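ADP-dependent L-serine kinase SerK (Thermococcus kodakarensis KOD1, PDB 5X0J) phosphorylates free L-serine with ADP, giving O-phospho-L-serine and AMP in the first step of cysteine biosynthesis from serine. Local coordinates at residues R116-K119 and E123-E126; E138-L143 and F149-G154; K201-E206 and P220-H225. The protein carries 1 engineered substitution. All blocks are in the same frame, centred on the assembly; numbering follows the deposited sequence.

Contact 1: R116-K119 and E123-E126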
loop_
_atom_site.group_PDB
_atom_site.type_symbol
_atom_site.label_atom_id
_atom_site.label_comp_id
_atom_site.label_asym_id
_atom_site.label_seq_id
_atom_site.Cartn_x
_atom_site.Cartn_y
_atom_site.Cartn_z
ATOM N N ARG A 116 15.155 -2.020 16.129
ATOM C CA ARG A 116 15.356 -2.468 14.741
ATOM C C ARG A 116 15.426 -1.295 13.762
ATOM O O ARG A 116 16.230 -1.320 12.830
ATOM C CB ARG A 116 14.279 -3.473 14.300
ATOM C CG ARG A 116 14.476 -4.879 14.851
ATOM C CD ARG A 116 15.587 -5.630 14.127
ATOM N NE ARG A 116 15.198 -6.101 12.798
ATOM C CZ ARG A 116 14.480 -7.197 12.548
ATOM N NH1 ARG A 116 14.044 -7.966 13.534
ATOM N NH2 ARG A 116 14.188 -7.522 11.290
ATOM N N LEU A 117 14.591 -0.281 13.960
ATOM C CA LEU A 117 14.675 0.941 13.152
ATOM C C LEU A 117 16.047 1.621 13.290
ATOM O O LEU A 117 16.675 1.988 12.291
ATOM C CB LEU A 117 13.557 1.909 13.532
ATOM C CG LEU A 117 12.131 1.461 13.188
ATOM C CD1 LEU A 117 11.155 2.454 13.796
ATOM C CD2 LEU A 117 11.898 1.344 11.682
ATOM N N LYS A 118 16.524 1.743 14.526
ATOM C CA LYS A 118 17.837 2.342 14.775
ATOM C C LYS A 118 18.967 1.501 14.175
ATOM O O LYS A 118 19.911 2.066 13.609
ATOM C CB LYS A 118 18.041 2.585 16.267
ATOM C CG LYS A 118 17.194 3.728 16.792
ATOM C CD LYS A 118 17.390 3.948 18.283
ATOM C CE LYS A 118 16.595 5.145 18.752
ATOM N NZ LYS A 118 16.934 5.539 20.139
ATOM N N LYS A 119 18.852 0.172 14.225
ATOM C CA LYS A 119 19.882 -0.694 13.611
ATOM C C LYS A 119 19.959 -0.483 12.098
ATOM O O LYS A 119 21.038 -0.560 11.506
ATOM C CB LYS A 119 19.637 -2.174 13.930
ATOM C CG LYS A 119 20.729 -3.115 13.426
ATOM C CD LYS A 119 20.383 -3.737 12.068
ATOM C CE LYS A 119 21.546 -4.537 11.489
ATOM N NZ LYS A 119 21.206 -5.156 10.176
ATOM N N GLU A 123 16.901 7.517 12.562
ATOM C CA GLU A 123 16.735 8.229 13.819
ATOM C C GLU A 123 15.294 8.103 14.276
ATOM O O GLU A 123 14.378 8.135 13.451
ATOM C CB GLU A 123 17.125 9.686 13.662
ATOM C CG GLU A 123 18.580 9.890 13.279
ATOM C CD GLU A 123 18.911 11.346 13.089
ATOM O OE1 GLU A 123 19.207 12.011 14.096
ATOM O OE2 GLU A 123 18.879 11.826 11.942
ATOM N N VAL A 124 15.095 7.912 15.578
ATOM C CA VAL A 124 13.755 7.814 16.164
ATOM C C VAL A 124 13.780 8.722 17.390
ATOM O O VAL A 124 14.359 8.379 18.410
ATOM C CB VAL A 124 13.391 6.358 16.523
ATOM C CG1 VAL A 124 11.968 6.288 17.075
ATOM C CG2 VAL A 124 13.583 5.439 15.314
ATOM N N ILE A 125 13.190 9.906 17.244
ATOM C CA ILE A 125 13.390 11.004 18.182
ATOM C C ILE A 125 12.074 11.321 18.862
ATOM O O ILE A 125 11.104 11.685 18.194
ATOM C CB ILE A 125 13.920 12.240 17.443
ATOM C CG1 ILE A 125 15.290 11.925 16.837
ATOM C CG2 ILE A 125 14.003 13.437 18.389
ATOM C CD1 ILE A 125 15.758 12.945 15.830
ATOM N N GLU A 126 12.029 11.217 20.193
ATOM C CA GLU A 126 10.800 11.544 20.902
ATOM C C GLU A 126 10.479 13.018 20.668
ATOM O O GLU A 126 11.337 13.885 20.819
ATOM C CB GLU A 126 10.892 11.229 22.393
ATOM C CG GLU A 126 9.529 11.175 23.055
ATOM C CD GLU A 126 9.574 10.656 24.474
ATOM O OE1 GLU A 126 10.644 10.763 25.110
ATOM O OE2 GLU A 126 8.532 10.142 24.943
HETATM O O HOH W 1 14.340 6.836 20.729
HETATM O O HOH W 2 16.904 8.666 19.859
#
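A helix-to-strand connection forms this contact: helix 110-119 ends, a short turn follows, and the chain comes back as the edge strand 125-126, so that Leu117 and Lys118 of the last helical turn meet Val124 at the strand's approach. Leu117 and Val124 are both buried and make the apolar half. Their side chains cross at about a right angle, and methyl CG2 of Val124 is the atom that touches, lying 4.0 Å from Leu117 CB and 4.1 Å from Leu117 CD1. Val124 has CG1 anti to the backbone N (chi1 -178°), which leaves CG2 as the branch turned to the helix. A beta-branched valine suits this place, since it fits an extended backbone and still offers a methyl to the leucine.

Lys118 supplies the polar half at the surface. Its chain is extended beyond CG and runs past the valine, with CE 4.1 Å from Val124 CB, so the methylenes pack while the ammonium group stays among waters. Two waters join Lys118 NZ to Val124 O: each accepts from the amine and donates to the carbonyl, one of them standing 2.8 Å from Val124 O. That carbonyl is thus gripped twice, and a long, flexible lysine can do this without burying its charge.

Beyond the pair, Leu117 reaches Val161 and Val164 of helix 155-170 and Ile151 of strand 148-151, while Val124 rests on Phe149. The contact thus joins the end of helix 110-119 to the edge of the antiparallel sheet, beside helix 155-170.

Contact 2: E138-L143 and F149-G154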
loop_
_atom_site.group_PDB
_atom_site.type_symbol
_atom_site.label_atom_id
_atom_site.label_comp_id
_atom_site.label_asym_id
_atom_site.label_seq_id
_atom_site.Cartn_x
_atom_site.Cartn_y
_atom_site.Cartn_z
ATOM N N GLU A 138 7.425 16.950 6.457
ATOM C CA GLU A 138 8.729 17.430 6.925
ATOM C C GLU A 138 9.638 16.315 7.410
ATOM O O GLU A 138 10.851 16.509 7.513
ATOM C CB GLU A 138 8.526 18.446 8.048
ATOM C CG GLU A 138 7.899 19.739 7.550
ATOM C CD GLU A 138 7.348 20.620 8.650
ATOM O OE1 GLU A 138 7.451 20.268 9.841
ATOM O OE2 GLU A 138 6.787 21.684 8.316
ATOM N N ILE A 139 9.052 15.174 7.757
ATOM C CA ILE A 139 9.768 13.989 8.212
ATOM C C ILE A 139 9.226 12.770 7.462
ATOM O O ILE A 139 8.174 12.859 6.822
ATOM C CB ILE A 139 9.622 13.803 9.742
ATOM C CG1 ILE A 139 8.158 13.657 10.173
ATOM C CG2 ILE A 139 10.250 14.984 10.478
ATOM C CD1 ILE A 139 7.998 13.366 11.651
ATOM N N ALA A 140 9.941 11.650 7.553
ATOM C CA ALA A 140 9.567 10.435 6.813
ATOM C C ALA A 140 8.281 9.833 7.387
ATOM O O ALA A 140 7.348 9.511 6.650
ATOM C CB ALA A 140 10.698 9.425 6.871
ATOM N N PHE A 141 8.243 9.681 8.705
ATOM C CA PHE A 141 7.074 9.166 9.403
ATOM C C PHE A 141 7.049 9.720 10.822
ATOM O O PHE A 141 8.108 9.957 11.413
ATOM C CB PHE A 141 7.143 7.638 9.569
ATOM C CG PHE A 141 6.734 6.818 8.368
ATOM C CD1 PHE A 141 5.406 6.758 7.941
ATOM C CD2 PHE A 141 7.667 6.008 7.731
ATOM C CE1 PHE A 141 5.036 5.939 6.876
ATOM C CE2 PHE A 141 7.301 5.214 6.658
ATOM C CZ PHE A 141 5.989 5.168 6.236
ATOM N N ALA A 142 5.848 9.886 11.366
ATOM C CA ALA A 142 5.641 10.006 12.812
ATOM C C ALA A 142 5.205 8.646 13.327
ATOM O O ALA A 142 4.274 8.058 12.781
ATOM C CB ALA A 142 4.590 11.054 13.134
ATOM N N LEU A 143 5.878 8.158 14.360
ATOM C CA LEU A 143 5.518 6.907 15.028
ATOM C C LEU A 143 4.752 7.279 16.281
ATOM O O LEU A 143 5.344 7.824 17.222
ATOM C CB LEU A 143 6.791 6.127 15.360
ATOM C CG LEU A 143 6.672 4.900 16.257
ATOM C CD1 LEU A 143 5.697 3.901 15.661
ATOM C CD2 LEU A 143 8.042 4.274 16.433
ATOM N N PHE A 149 7.076 9.807 18.320
ATOM C CA PHE A 149 8.438 9.939 17.805
ATOM C C PHE A 149 8.443 10.432 16.373
ATOM O O PHE A 149 7.595 10.021 15.565
ATOM C CB PHE A 149 9.184 8.600 17.812
ATOM C CG PHE A 149 9.185 7.895 19.136
ATOM C CD1 PHE A 149 8.139 7.049 19.482
ATOM C CD2 PHE A 149 10.243 8.058 20.034
ATOM C CE1 PHE A 149 8.134 6.377 20.694
ATOM C CE2 PHE A 149 10.236 7.392 21.257
ATOM C CZ PHE A 149 9.184 6.550 21.578
ATOM N N ALA A 150 9.420 11.269 16.048
ATOM C CA ALA A 150 9.708 11.654 14.681
ATOM C C ALA A 150 10.788 10.747 14.113
ATOM O O ALA A 150 11.784 10.468 14.788
ATOM C CB ALA A 150 10.177 13.091 14.638
ATOM N N ILE A 151 10.579 10.290 12.875
ATOM C CA ILE A 151 11.613 9.618 12.085
ATOM C C ILE A 151 11.969 10.578 10.947
ATOM O O ILE A 151 11.238 10.680 9.972
ATOM C CB ILE A 151 11.128 8.253 11.557
ATOM C CG1 ILE A 151 10.789 7.349 12.749
ATOM C CG2 ILE A 151 12.197 7.627 10.662
ATOM C CD1 ILE A 151 10.027 6.087 12.405
ATOM N N PRO A 152 13.081 11.336 11.095
ATOM C CA PRO A 152 13.474 12.310 10.083
ATOM C C PRO A 152 13.741 11.663 8.734
ATOM O O PRO A 152 14.063 10.468 8.663
ATOM C CB PRO A 152 14.767 12.912 10.645
ATOM C CG PRO A 152 14.718 12.635 12.094
ATOM C CD PRO A 152 13.957 11.382 12.279
ATOM N N GLY A 153 13.617 12.464 7.688
ATOM C CA GLY A 153 14.030 12.071 6.356
ATOM C C GLY A 153 12.916 12.178 5.336
ATOM O O GLY A 153 11.972 12.976 5.476
ATOM N N GLY A 154 13.052 11.374 4.292
ATOM C CA GLY A 154 12.122 11.382 3.170
ATOM C C GLY A 154 11.962 9.986 2.631
ATOM O O GLY A 154 11.859 9.034 3.396
HETATM O O HOH W 3 13.263 15.346 8.167
#
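Ala140 and Phe141 both face Ile151, a classic beta bulge at the open end of the antiparallel hairpin formed by strands 141-144 and 148-151. Ile151 O receives Ala140 N at 2.9 Å and, more weakly, Phe141 N at 3.4 Å. In return Ile151 N reaches Phe141 O at 2.9 Å, almost in line with the carbonyl. Leu143 and Phe149 form the next hydrogen-bonded pair, exchanging both backbone bonds.

Leu143 and Phe149 lie side by side, the leucine's CD2 4.1 Å from Phe149 CD1, and share a face with Phe141 and Ile151. Large apolar residues suit it because Leu110, Val114 and Leu117 of helix 110-119 and Val161 of helix 155-170 cover parts of it. On the other face small residues let helix 130-135 come close: Ala142 meets Ala130 and Ala134. Ile139 has CG1 between the backbone N and the carbonyl carbon (chi1 59°), and its tip CD1 packs 3.7 Å from Ala150 CB.

Gly153 suits a backbone shape that would jam a CB against the preceding carbonyl, and Gly154 is the N-cap of helix 155-170. One water closes the open end, donating to Glu138 O at 2.8 Å and accepting from Gly153 N at 2.9 Å.

Contact 3: K201-E206 and P220-H225. With SEP (phosphoserine), chain C.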
loop_
_atom_site.group_PDB
_atom_site.type_symbol
_atom_site.label_atom_id
_atom_site.label_comp_id
_atom_site.label_asym_id
_atom_site.label_seq_id
_atom_site.Cartn_x
_atom_site.Cartn_y
_atom_site.Cartn_z
ATOM N N LYS A 201 2.548 12.080 5.158
ATOM C CA LYS A 201 1.814 12.872 4.173
ATOM C C LYS A 201 1.537 11.990 2.965
ATOM O O LYS A 201 2.358 11.145 2.609
ATOM C CB LYS A 201 2.631 14.102 3.757
ATOM C CG LYS A 201 1.920 15.076 2.822
ATOM C CD LYS A 201 2.859 16.179 2.346
ATOM C CE LYS A 201 2.136 17.201 1.475
ATOM N NZ LYS A 201 1.525 16.611 0.253
ATOM N N ALA A 202 0.374 12.176 2.353
ATOM C CA ALA A 202 0.038 11.447 1.137
ATOM C C ALA A 202 0.758 12.058 -0.060
ATOM O O ALA A 202 1.013 13.260 -0.096
ATOM C CB ALA A 202 -1.452 11.505 0.902
ATOM N N PRO A 203 1.049 11.240 -1.078
ATOM C CA PRO A 203 1.572 11.764 -2.324
ATOM C C PRO A 203 0.453 12.452 -3.102
ATOM O O PRO A 203 -0.724 12.244 -2.782
ATOM C CB PRO A 203 2.001 10.497 -3.064
ATOM C CG PRO A 203 1.020 9.489 -2.625
ATOM C CD PRO A 203 0.716 9.810 -1.189
ATOM N N THR A 204 0.814 13.266 -4.090
ATOM C CA THR A 204 -0.156 13.745 -5.084
ATOM C C THR A 204 -0.053 12.910 -6.368
ATOM O O THR A 204 0.959 12.249 -6.630
ATOM C CB THR A 204 0.061 15.220 -5.428
ATOM O OG1 THR A 204 1.259 15.345 -6.193
ATOM C CG2 THR A 204 0.153 16.069 -4.163
ATOM N N LYS A 205 -1.109 12.954 -7.171
ATOM C CA LYS A 205 -1.130 12.216 -8.434
ATOM C C LYS A 205 -0.026 12.675 -9.385
ATOM O O LYS A 205 0.593 11.854 -10.067
ATOM C CB LYS A 205 -2.495 12.334 -9.105
ATOM C CG LYS A 205 -3.603 11.602 -8.364
ATOM C CD LYS A 205 -4.842 11.423 -9.224
ATOM C CE LYS A 205 -5.453 12.760 -9.602
ATOM N NZ LYS A 205 -6.698 12.641 -10.402
ATOM N N GLU A 206 0.232 13.982 -9.410
ATOM C CA GLU A 206 1.303 14.507 -10.255
ATOM C C GLU A 206 2.670 13.957 -9.790
ATOM O O GLU A 206 3.475 13.550 -10.623
ATOM C CB GLU A 206 1.266 16.048 -10.316
ATOM C CG GLU A 206 0.026 16.641 -11.007
ATOM C CD GLU A 206 0.002 16.543 -12.544
ATOM O OE1 GLU A 206 0.895 15.924 -13.167
ATOM O OE2 GLU A 206 -0.943 17.083 -13.168
ATOM N N PRO A 220 6.127 0.665 0.259
ATOM C CA PRO A 220 4.832 0.000 0.071
ATOM C C PRO A 220 3.646 0.826 0.547
ATOM O O PRO A 220 3.731 1.557 1.551
ATOM C CB PRO A 220 4.974 -1.294 0.878
ATOM C CG PRO A 220 6.434 -1.524 0.980
ATOM C CD PRO A 220 7.033 -0.156 1.075
ATOM N N LYS A 221 2.539 0.705 -0.185
ATOM C CA LYS A 221 1.241 1.255 0.211
ATOM C C LYS A 221 1.239 2.781 0.349
ATOM O O LYS A 221 0.428 3.355 1.067
ATOM C CB LYS A 221 0.754 0.578 1.502
ATOM C CG LYS A 221 0.670 -0.942 1.435
ATOM C CD LYS A 221 -0.365 -1.406 0.427
ATOM C CE LYS A 221 -0.596 -2.891 0.559
ATOM N NZ LYS A 221 -1.652 -3.370 -0.385
ATOM N N THR A 222 2.152 3.446 -0.347
ATOM C CA THR A 222 2.213 4.899 -0.316
ATOM C C THR A 222 0.935 5.530 -0.862
ATOM O O THR A 222 0.396 6.453 -0.251
ATOM C CB THR A 222 3.469 5.398 -1.052
ATOM O OG1 THR A 222 4.621 5.020 -0.293
ATOM C CG2 THR A 222 3.448 6.908 -1.263
ATOM N N THR A 223 0.440 5.029 -1.989
ATOM C CA THR A 223 -0.785 5.552 -2.575
ATOM C C THR A 223 -2.011 4.752 -2.136
ATOM O O THR A 223 -1.982 3.527 -2.084
ATOM C CB THR A 223 -0.739 5.511 -4.103
ATOM O OG1 THR A 223 -0.553 4.161 -4.533
ATOM C CG2 THR A 223 0.391 6.360 -4.645
ATOM N N ARG A 224 -3.073 5.473 -1.798
ATOM C CA ARG A 224 -4.379 4.883 -1.579
ATOM C C ARG A 224 -5.330 5.620 -2.507
ATOM O O ARG A 224 -5.810 6.693 -2.182
ATOM C CB ARG A 224 -4.824 5.001 -0.114
ATOM C CG ARG A 224 -6.199 4.410 0.151
ATOM C CD ARG A 224 -6.528 4.323 1.635
ATOM N NE ARG A 224 -6.745 5.615 2.278
ATOM C CZ ARG A 224 -7.867 6.334 2.225
ATOM N NH1 ARG A 224 -8.916 5.930 1.535
ATOM N NH2 ARG A 224 -7.938 7.498 2.871
ATOM N N HIS A 225 -5.578 5.050 -3.683
ATOM C CA HIS A 225 -6.446 5.673 -4.673
ATOM C C HIS A 225 -7.901 5.383 -4.387
ATOM O O HIS A 225 -8.260 4.261 -4.051
ATOM C CB HIS A 225 -6.096 5.189 -6.075
ATOM C CG HIS A 225 -4.734 5.603 -6.540
ATOM N ND1 HIS A 225 -3.607 4.837 -6.329
ATOM C CD2 HIS A 225 -4.323 6.701 -7.213
ATOM C CE1 HIS A 225 -2.563 5.445 -6.864
ATOM N NE2 HIS A 225 -2.966 6.583 -7.396
HETATM N N SEP C . -1.780 1.599 -4.822
HETATM C CA SEP C . -2.729 0.873 -3.924
HETATM C CB SEP C . -1.990 0.450 -2.653
HETATM O OG SEP C . -0.882 -0.374 -3.013
HETATM C C SEP C . -3.939 1.724 -3.643
HETATM O O SEP C . -4.676 1.457 -2.672
HETATM O OXT SEP C . -4.220 2.694 -4.371
HETATM P P SEP C . -1.108 -1.872 -3.592
HETATM O O1P SEP C . -2.420 -2.345 -2.986
HETATM O O2P SEP C . 0.100 -2.585 -3.074
HETATM O O3P SEP C . -1.126 -1.716 -5.092
#
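Pro203 sets its ring carbon CG against two threonine methyls, and segment 220-225, a loop running into a strand, holds phosphoserine beyond them. Pro203 CG lies 3.8 Å from both Thr222 CG2 and Thr223 CG2; the proline side chain crosses that of Thr222 obliquely and that of Thr223 at about a right angle. Threonine suits these positions by having two unlike branches. In Thr223, OG1 sits between the backbone N and the carbonyl carbon (chi1 59°), which sends the hydroxyl to the ligand and leaves CG2 to the proline. Thr223 OG1 accepts from the ligand's amino N at 2.9 Å and is also bonded to His29 NE2, while Thr222 OG1 turns back to Ser219 O.

His225 meets the carboxylate with its ring edge. OXT lies in the ring plane, 3.0 Å from His225 ND1, and takes a second, nearly straight bond from His225 N (2.8 Å, 173°). Two donors from one residue thus grip one oxygen, and Tyr92, bonded to His225 NE2, probably fixes the ring's rotation.

Lys221 serves the ligand's other end. Bent at chi2 (-64°), its chain passes alongside the phosphoester, with CD 3.6 Å from OG of phosphoserine, and brings NZ 2.9 Å from O1P, with a weak bond to O2P. Glu4 and Glu36 form salt bridges with the same amine and probably steady it. A methionine in place of Lys221 would probably leave the phosphate without this positive partner and the two glutamates without their shared mate.

Pro203 packs behind Thr223, while one side of the phosphoserine pocket is lined by alternate residues of one short segment, Lys221, Thr223 and His225, which bind the phosphate, amino and carboxylate groups in turn.

Along the chain the contacts come in series, contact 1 closing before contact 2 opens and contact 2 before contact 3. Contacts 1 and 2 are neighbours, with centres 10 Å apart, and meet where strand 125-126 pairs with strand 148-151. Contact 3 lies apart, its centre 16 Å from that of contact 2 and 24 Å from that of contact 1, and touches neither. All three nevertheless reach one antiparallel sheet: strand 141-144 pairs with 196-199, which pairs with 98-107, which in turn pairs with 224-226. The sheet thus runs from an outlying edge at strand 125-126, away from the annotated sites, to the strand that begins at the phosphoserine pocket.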